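PDB 4PEV: membrane lipoprotein family protein from Aeropyrum pernix, which probably serves as the solute-binding component of an ABC transporter, capturing nucleosides such as the adenosine found bound to it. Local coordinates for residues G188-M193 and T238-M243; R200-Y205 and V220-T225. All blocks are in the same frame, centred on the assembly; numbering follows the deposited sequence.

Overall arrangement
Following the chain from its N terminus, strand 186-191 supplies residues 188-193, helix 196-214 supplies 200-205, strand 222-226 supplies 220-225 and helix 233-245 supplies 238-243. Interaction 2 closes the inner loop, helix back onto the next strand; interaction 1 closes the outer loop, from the first strand to the second helix, so the two are nested. Both reach one mixed sheet, in which strands 186-191 and 222-226 are parallel neighbours, and between them they pack a helix against each of its faces. They also touch directly: Ala-189 CB packs on Trp-224 CE3, and Tyr-205 OH makes a weak hydrogen bond to Gly-188 O.

Interaction 1 (G188-M193 and T238-M243); sequences GAVAGM and TTAEQM
The flat groups that meet Met-243 are the peptide units of the strand on either side of Ala-189. The terminal methyl of Met-243, deposited as selenomethionine, lies over one face of the Ala-189–Val-190 peptide, with CE almost squarely above Ala-189 O at 3.5 Å. Toward the preceding peptide the same methyl comes in tilted, CE standing 3.5 Å from Ala-189 N. Both backbone atoms are already engaged in the sheet, Ala-189 N with Val-223 and Ala-189 O with Thr-225, so an apolar methyl can rest here without competing for their bonds. A bend at the end of the Met-243 chain (chi3 79°) turns CE in against the strand. Gly-188 suits its place because a side chain there would point at this methyl. Val-190 gives the strand its main apolar contact with the helix: CG2 meets Met-243 CE at 4.0 Å and Ala-240 CB more loosely at 4.5 Å. Its other branch, CG1, set anti to the backbone N (chi1 -180°), reaches the methyl of Thr-239, CG2, at 4.2 Å. Thr-239 thus offers carbon to the strand, while its OG1 is hydrogen-bonded to Leu-235 O in its own helix. Ala-240 is small enough to let the helix come near, the axes approaching to 9.2 Å and running nearly antiparallel at 159°. Helix 233-245 is the crossover from strand 222-226 to strand 248-254, packing over strand 186-191 between them. Met-262 touches Val-190 and Ala-240, so helix 233-245 lies beside helix 258-271 on this face of the sheet.

Interaction 2 (R200-Y205 and V220-T225); sequences RFHIGY and VEMVWT
Beside the adenosine pocket, His-202 of the helix and Trp-224 of the strand form a face-to-face stack that packs the helix of a beta-alpha-beta unit on its sheet. The imidazole lies over the five-membered ring of the indole, centroids 3.8 Å apart and planes only 7° from parallel. His-202 CB sits over the six-membered ring, 3.6 Å from its centroid, in a CH-pi contact. With CG anti to the backbone N (chi1 -172°), the imidazole can lie flat along the indole, and ND1 is held by Tyr-404 OH. In this crossover from strand 186-191 through helix 196-214 to parallel strand 222-226, the broad, flat His-202 and Trp-224 rings fill part of the layer between helix and sheet. Phe-201 meets the indole edge through its backbone-proximal carbon, CB to Trp-224 CH2 at 3.8 Å, while its ring leads away to touch the adenosine. Met-222, deposited as selenomethionine, is bent so that CE reaches the edge of the His-202 ring, 3.7 Å from CD2. A serine in place of Trp-224 would probably leave one face of the His-202 imidazole without its stacking mate and open a gap beneath the helix. Met-222 SE stands obliquely beside the Tyr-205 ring in a Met-aromatic contact, 4.7 Å from the centroid, and Met-222 CG packs on Tyr-205 CE2 at 3.5 Å.

Interaction 1 (G188-M193 and T238-M243)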
ATOM      1  N   GLY C 188       5.367   2.817  14.177  1.00 30.16           N
ATOM      2  CA  GLY C 188       6.029   3.716  13.257  1.00 30.41           C
ATOM      3  C   GLY C 188       5.649   3.449  11.832  1.00 31.04           C
ATOM      4  O   GLY C 188       4.980   2.462  11.534  1.00 30.92           O
ATOM      5  N   ALA C 189       6.068   4.353  10.956  1.00 32.11           N
ATOM      6  CA  ALA C 189       5.895   4.170   9.523  1.00 32.74           C
ATOM      7  C   ALA C 189       6.920   4.991   8.793  1.00 32.86           C
ATOM      8  O   ALA C 189       7.149   6.141   9.152  1.00 32.71           O
ATOM      9  CB  ALA C 189       4.504   4.592   9.088  1.00 33.17           C
ATOM     10  N   VAL C 190       7.546   4.385   7.789  1.00 32.90           N
ATOM     11  CA  VAL C 190       8.432   5.092   6.889  1.00 32.46           C
ATOM     12  C   VAL C 190       7.649   5.257   5.607  1.00 32.11           C
ATOM     13  O   VAL C 190       7.290   4.261   4.968  1.00 30.96           O
ATOM     14  CB  VAL C 190       9.735   4.319   6.612  1.00 32.89           C
ATOM     15  CG1 VAL C 190      10.625   5.120   5.660  1.00 32.70           C
ATOM     16  CG2 VAL C 190      10.464   4.010   7.919  1.00 32.89           C
ATOM     17  N   ALA C 191       7.379   6.514   5.252  1.00 31.29           N
ATOM     18  CA  ALA C 191       6.494   6.832   4.141  1.00 31.00           C
ATOM     19  C   ALA C 191       7.276   7.423   2.997  1.00 30.98           C
ATOM     20  O   ALA C 191       8.398   7.900   3.183  1.00 30.43           O
ATOM     21  CB  ALA C 191       5.417   7.800   4.589  1.00 31.26           C
ATOM     22  N   GLY C 192       6.680   7.377   1.811  1.00 31.21           N
ATOM     23  CA  GLY C 192       7.280   7.969   0.627  1.00 32.53           C
ATOM     24  C   GLY C 192       6.913   9.432   0.530  1.00 33.41           C
ATOM     25  O   GLY C 192       7.224  10.214   1.421  1.00 33.07           O
HETATM   26  N   MSE C 193       6.223   9.797  -0.543  1.00 34.91           N
HETATM   27  CA  MSE C 193       5.903  11.195  -0.811  1.00 36.34           C
HETATM   28  C   MSE C 193       4.660  11.640  -0.101  1.00 34.69           C
HETATM   29  O   MSE C 193       3.741  10.847   0.151  1.00 33.81           O
HETATM   30  CB  MSE C 193       5.661  11.400  -2.297  1.00 39.58           C
HETATM   31  CG  MSE C 193       6.872  11.027  -3.138  1.00 42.36           C
HETATM   32 SE   MSE C 193       6.459  11.430  -5.027  1.00 51.97          SE
HETATM   33  CE  MSE C 193       6.885  13.366  -4.920  1.00 49.99           C
ATOM     34  N   THR C 238      18.211   4.618   6.404  1.00 31.17           N
ATOM     35  CA  THR C 238      18.685   5.621   7.371  1.00 31.24           C
ATOM     36  C   THR C 238      17.529   6.181   8.178  1.00 30.64           C
ATOM     37  O   THR C 238      17.661   6.390   9.384  1.00 32.61           O
ATOM     38  CB  THR C 238      19.437   6.816   6.739  1.00 31.03           C
ATOM     39  OG1 THR C 238      18.574   7.511   5.829  1.00 33.97           O
ATOM     40  CG2 THR C 238      20.678   6.363   6.018  1.00 30.38           C
ATOM     41  N   THR C 239      16.404   6.436   7.524  1.00 29.48           N
ATOM     42  CA  THR C 239      15.229   6.911   8.241  1.00 29.83           C
ATOM     43  C   THR C 239      14.876   5.945   9.367  1.00 30.46           C
ATOM     44  O   THR C 239      14.685   6.370  10.504  1.00 31.90           O
ATOM     45  CB  THR C 239      14.002   7.069   7.326  1.00 29.50           C
ATOM     46  OG1 THR C 239      14.336   7.902   6.213  1.00 28.71           O
ATOM     47  CG2 THR C 239      12.829   7.688   8.101  1.00 29.42           C
ATOM     48  N   ALA C 240      14.821   4.651   9.037  1.00 30.91           N
ATOM     49  CA  ALA C 240      14.474   3.593   9.991  1.00 30.67           C
ATOM     50  C   ALA C 240      15.471   3.473  11.122  1.00 32.70           C
ATOM     51  O   ALA C 240      15.069   3.255  12.253  1.00 34.13           O
ATOM     52  CB  ALA C 240      14.338   2.255   9.288  1.00 29.42           C
ATOM     53  N   GLU C 241      16.763   3.606  10.827  1.00 35.71           N
ATOM     54  CA  GLU C 241      17.803   3.517  11.865  1.00 37.07           C
ATOM     55  C   GLU C 241      17.698   4.627  12.899  1.00 36.78           C
ATOM     56  O   GLU C 241      17.947   4.400  14.083  1.00 34.76           O
ATOM     57  CB  GLU C 241      19.190   3.583  11.250  1.00 39.94           C
ATOM     58  CG  GLU C 241      19.639   2.315  10.558  1.00 43.10           C
ATOM     59  CD  GLU C 241      20.835   2.546   9.647  1.00 47.12           C
ATOM     60  OE1 GLU C 241      21.351   3.691   9.580  1.00 48.46           O
ATOM     61  OE2 GLU C 241      21.251   1.575   8.979  1.00 50.25           O
ATOM     62  N   GLN C 242      17.371   5.833  12.438  1.00 38.83           N
ATOM     63  CA  GLN C 242      17.085   6.943  13.337  1.00 41.40           C
ATOM     64  C   GLN C 242      15.927   6.586  14.232  1.00 39.87           C
ATOM     65  O   GLN C 242      16.042   6.688  15.454  1.00 42.01           O
ATOM     66  CB  GLN C 242      16.765   8.226  12.572  1.00 46.65           C
ATOM     67  CG  GLN C 242      17.819   9.306  12.752  1.00 52.29           C
ATOM     68  CD  GLN C 242      17.921  10.236  11.556  1.00 58.30           C
ATOM     69  OE1 GLN C 242      17.766  11.456  11.682  1.00 62.38           O
ATOM     70  NE2 GLN C 242      18.186   9.664  10.383  1.00 58.57           N
HETATM   71  N   MSE C 243      14.830   6.135  13.622  1.00 37.25           N
HETATM   72  CA  MSE C 243      13.615   5.758  14.361  1.00 36.57           C
HETATM   73  C   MSE C 243      13.819   4.694  15.412  1.00 34.58           C
HETATM   74  O   MSE C 243      13.208   4.734  16.470  1.00 32.68           O
HETATM   75  CB  MSE C 243      12.547   5.318  13.373  1.00 37.40           C
HETATM   76  CG  MSE C 243      11.685   6.513  13.005  1.00 39.15           C
HETATM   77 SE   MSE C 243      10.895   6.268  11.218  1.00 43.78          SE
HETATM   78  CE  MSE C 243       9.396   5.045  11.600  1.00 41.48           C
TER

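Interaction 2 (R200-Y205 and V220-T225)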
ATOM      1  N   ARG C 200      -4.354   9.133   3.380  1.00 32.09           N
ATOM      2  CA  ARG C 200      -5.315   8.130   3.812  1.00 31.89           C
ATOM      3  C   ARG C 200      -4.678   7.020   4.648  1.00 32.28           C
ATOM      4  O   ARG C 200      -5.277   6.566   5.628  1.00 31.88           O
ATOM      5  CB  ARG C 200      -6.047   7.539   2.609  1.00 32.14           C
ATOM      6  CG  ARG C 200      -6.870   8.578   1.874  1.00 33.53           C
ATOM      7  CD  ARG C 200      -7.924   7.979   0.953  1.00 35.59           C
ATOM      8  NE  ARG C 200      -7.401   7.668  -0.369  1.00 36.68           N
ATOM      9  CZ  ARG C 200      -7.039   8.580  -1.258  1.00 37.84           C
ATOM     10  NH1 ARG C 200      -7.129   9.875  -0.964  1.00 37.86           N
ATOM     11  NH2 ARG C 200      -6.579   8.197  -2.446  1.00 39.77           N
ATOM     12  N   PHE C 201      -3.474   6.589   4.260  1.00 30.79           N
ATOM     13  CA  PHE C 201      -2.718   5.619   5.057  1.00 29.47           C
ATOM     14  C   PHE C 201      -2.479   6.211   6.431  1.00 28.67           C
ATOM     15  O   PHE C 201      -2.842   5.608   7.431  1.00 26.52           O
ATOM     16  CB  PHE C 201      -1.357   5.248   4.420  1.00 28.77           C
ATOM     17  CG  PHE C 201      -1.441   4.182   3.348  1.00 29.19           C
ATOM     18  CD1 PHE C 201      -1.654   2.855   3.682  1.00 29.56           C
ATOM     19  CD2 PHE C 201      -1.286   4.505   1.999  1.00 29.15           C
ATOM     20  CE1 PHE C 201      -1.714   1.873   2.695  1.00 29.75           C
ATOM     21  CE2 PHE C 201      -1.353   3.529   1.014  1.00 28.72           C
ATOM     22  CZ  PHE C 201      -1.562   2.212   1.361  1.00 29.06           C
ATOM     23  N   HIS C 202      -1.876   7.400   6.463  1.00 29.46           N
ATOM     24  CA  HIS C 202      -1.511   8.044   7.717  1.00 30.39           C
ATOM     25  C   HIS C 202      -2.718   8.122   8.628  1.00 31.41           C
ATOM     26  O   HIS C 202      -2.702   7.580   9.730  1.00 35.79           O
ATOM     27  CB  HIS C 202      -0.937   9.439   7.485  1.00 30.57           C
ATOM     28  CG  HIS C 202      -0.368  10.064   8.719  1.00 31.43           C
ATOM     29  ND1 HIS C 202       0.174  11.328   8.725  1.00 32.12           N
ATOM     30  CD2 HIS C 202      -0.256   9.603   9.989  1.00 32.86           C
ATOM     31  CE1 HIS C 202       0.608  11.618   9.942  1.00 32.33           C
ATOM     32  NE2 HIS C 202       0.352  10.591  10.729  1.00 33.68           N
ATOM     33  N   ILE C 203      -3.772   8.772   8.165  1.00 30.17           N
ATOM     34  CA  ILE C 203      -4.997   8.893   8.948  1.00 29.50           C
ATOM     35  C   ILE C 203      -5.492   7.549   9.468  1.00 27.44           C
ATOM     36  O   ILE C 203      -5.881   7.448  10.615  1.00 28.37           O
ATOM     37  CB  ILE C 203      -6.118   9.553   8.118  1.00 30.18           C
ATOM     38  CG1 ILE C 203      -5.861  11.056   8.012  1.00 30.43           C
ATOM     39  CG2 ILE C 203      -7.494   9.272   8.714  1.00 30.47           C
ATOM     40  CD1 ILE C 203      -6.735  11.734   6.984  1.00 31.11           C
ATOM     41  N   GLY C 204      -5.504   6.532   8.627  1.00 25.89           N
ATOM     42  CA  GLY C 204      -6.027   5.235   9.035  1.00 26.45           C
ATOM     43  C   GLY C 204      -5.134   4.545  10.045  1.00 26.98           C
ATOM     44  O   GLY C 204      -5.612   3.854  10.939  1.00 29.44           O
ATOM     45  N   TYR C 205      -3.830   4.741   9.903  1.00 25.98           N
ATOM     46  CA  TYR C 205      -2.858   4.081  10.744  1.00 25.69           C
ATOM     47  C   TYR C 205      -2.913   4.663  12.145  1.00 25.22           C
ATOM     48  O   TYR C 205      -2.943   3.920  13.113  1.00 23.95           O
ATOM     49  CB  TYR C 205      -1.457   4.215  10.127  1.00 25.81           C
ATOM     50  CG  TYR C 205      -0.348   3.469  10.845  1.00 26.15           C
ATOM     51  CD1 TYR C 205      -0.439   2.095  11.098  1.00 26.71           C
ATOM     52  CD2 TYR C 205       0.812   4.130  11.251  1.00 27.20           C
ATOM     53  CE1 TYR C 205       0.586   1.406  11.742  1.00 26.45           C
ATOM     54  CE2 TYR C 205       1.843   3.447  11.892  1.00 27.88           C
ATOM     55  CZ  TYR C 205       1.722   2.087  12.132  1.00 27.27           C
ATOM     56  OH  TYR C 205       2.740   1.432  12.776  1.00 28.20           O
ATOM     57  N   VAL C 220       0.319   3.880  23.460  1.00 38.09           N
ATOM     58  CA  VAL C 220       1.335   3.555  22.466  1.00 37.31           C
ATOM     59  C   VAL C 220       1.480   4.737  21.531  1.00 38.03           C
ATOM     60  O   VAL C 220       0.502   5.166  20.927  1.00 38.90           O
ATOM     61  CB  VAL C 220       0.948   2.319  21.615  1.00 36.96           C
ATOM     62  CG1 VAL C 220       1.925   2.127  20.461  1.00 35.57           C
ATOM     63  CG2 VAL C 220       0.863   1.052  22.465  1.00 35.98           C
ATOM     64  N   GLU C 221       2.697   5.247  21.392  1.00 39.01           N
ATOM     65  CA  GLU C 221       2.957   6.380  20.507  1.00 39.40           C
ATOM     66  C   GLU C 221       3.252   5.938  19.082  1.00 38.01           C
ATOM     67  O   GLU C 221       3.645   4.797  18.860  1.00 36.58           O
ATOM     68  CB  GLU C 221       4.114   7.186  21.040  1.00 41.92           C
ATOM     69  CG  GLU C 221       3.802   7.753  22.402  1.00 46.45           C
ATOM     70  CD  GLU C 221       4.856   8.725  22.883  1.00 52.61           C
ATOM     71  OE1 GLU C 221       5.989   8.727  22.339  1.00 56.93           O
ATOM     72  OE2 GLU C 221       4.543   9.486  23.821  1.00 58.54           O
HETATM   73  N   MSE C 222       3.045   6.845  18.126  1.00 37.08           N
HETATM   74  CA  MSE C 222       3.243   6.543  16.709  1.00 38.04           C
HETATM   75  C   MSE C 222       4.013   7.645  16.034  1.00 35.49           C
HETATM   76  O   MSE C 222       3.708   8.820  16.187  1.00 33.12           O
HETATM   77  CB  MSE C 222       1.919   6.326  15.980  1.00 42.14           C
HETATM   78  CG  MSE C 222       2.126   5.598  14.643  1.00 46.84           C
HETATM   79 SE   MSE C 222       2.387   6.808  13.080  1.00 52.67          SE
HETATM   80  CE  MSE C 222       0.520   7.414  12.883  1.00 51.29           C
ATOM     81  N   VAL C 223       5.025   7.253  15.270  1.00 34.74           N
ATOM     82  CA  VAL C 223       5.894   8.190  14.580  1.00 34.29           C
ATOM     83  C   VAL C 223       5.827   7.915  13.098  1.00 33.42           C
ATOM     84  O   VAL C 223       6.152   6.816  12.639  1.00 34.89           O
ATOM     85  CB  VAL C 223       7.347   8.056  15.044  1.00 35.45           C
ATOM     86  CG1 VAL C 223       8.264   8.973  14.229  1.00 34.09           C
ATOM     87  CG2 VAL C 223       7.421   8.348  16.544  1.00 36.67           C
ATOM     88  N   TRP C 224       5.405   8.929  12.358  1.00 31.78           N
ATOM     89  CA  TRP C 224       5.222   8.835  10.928  1.00 30.70           C
ATOM     90  C   TRP C 224       6.216   9.756  10.253  1.00 30.75           C
ATOM     91  O   TRP C 224       6.231  10.943  10.534  1.00 32.39           O
ATOM     92  CB  TRP C 224       3.814   9.257  10.587  1.00 29.76           C
ATOM     93  CG  TRP C 224       3.516   9.238   9.159  1.00 30.00           C
ATOM     94  CD1 TRP C 224       3.862  10.178   8.236  1.00 30.77           C
ATOM     95  CD2 TRP C 224       2.780   8.239   8.462  1.00 29.13           C
ATOM     96  NE1 TRP C 224       3.370   9.832   7.005  1.00 30.17           N
ATOM     97  CE2 TRP C 224       2.704   8.642   7.113  1.00 29.08           C
ATOM     98  CE3 TRP C 224       2.179   7.039   8.847  1.00 28.66           C
ATOM     99  CZ2 TRP C 224       2.056   7.884   6.138  1.00 29.00           C
ATOM    100  CZ3 TRP C 224       1.529   6.290   7.882  1.00 28.90           C
ATOM    101  CH2 TRP C 224       1.471   6.719   6.538  1.00 28.52           C
ATOM    102  N   THR C 225       7.041   9.201   9.370  1.00 30.18           N
ATOM    103  CA  THR C 225       8.034   9.969   8.631  1.00 29.19           C
ATOM    104  C   THR C 225       7.873   9.858   7.110  1.00 28.74           C
ATOM    105  O   THR C 225       8.030   8.770   6.524  1.00 28.45           O
ATOM    106  CB  THR C 225       9.454   9.524   9.012  1.00 29.39           C
ATOM    107  OG1 THR C 225       9.552   9.458  10.436  1.00 30.67           O
ATOM    108  CG2 THR C 225      10.500  10.505   8.464  1.00 28.89           C
TER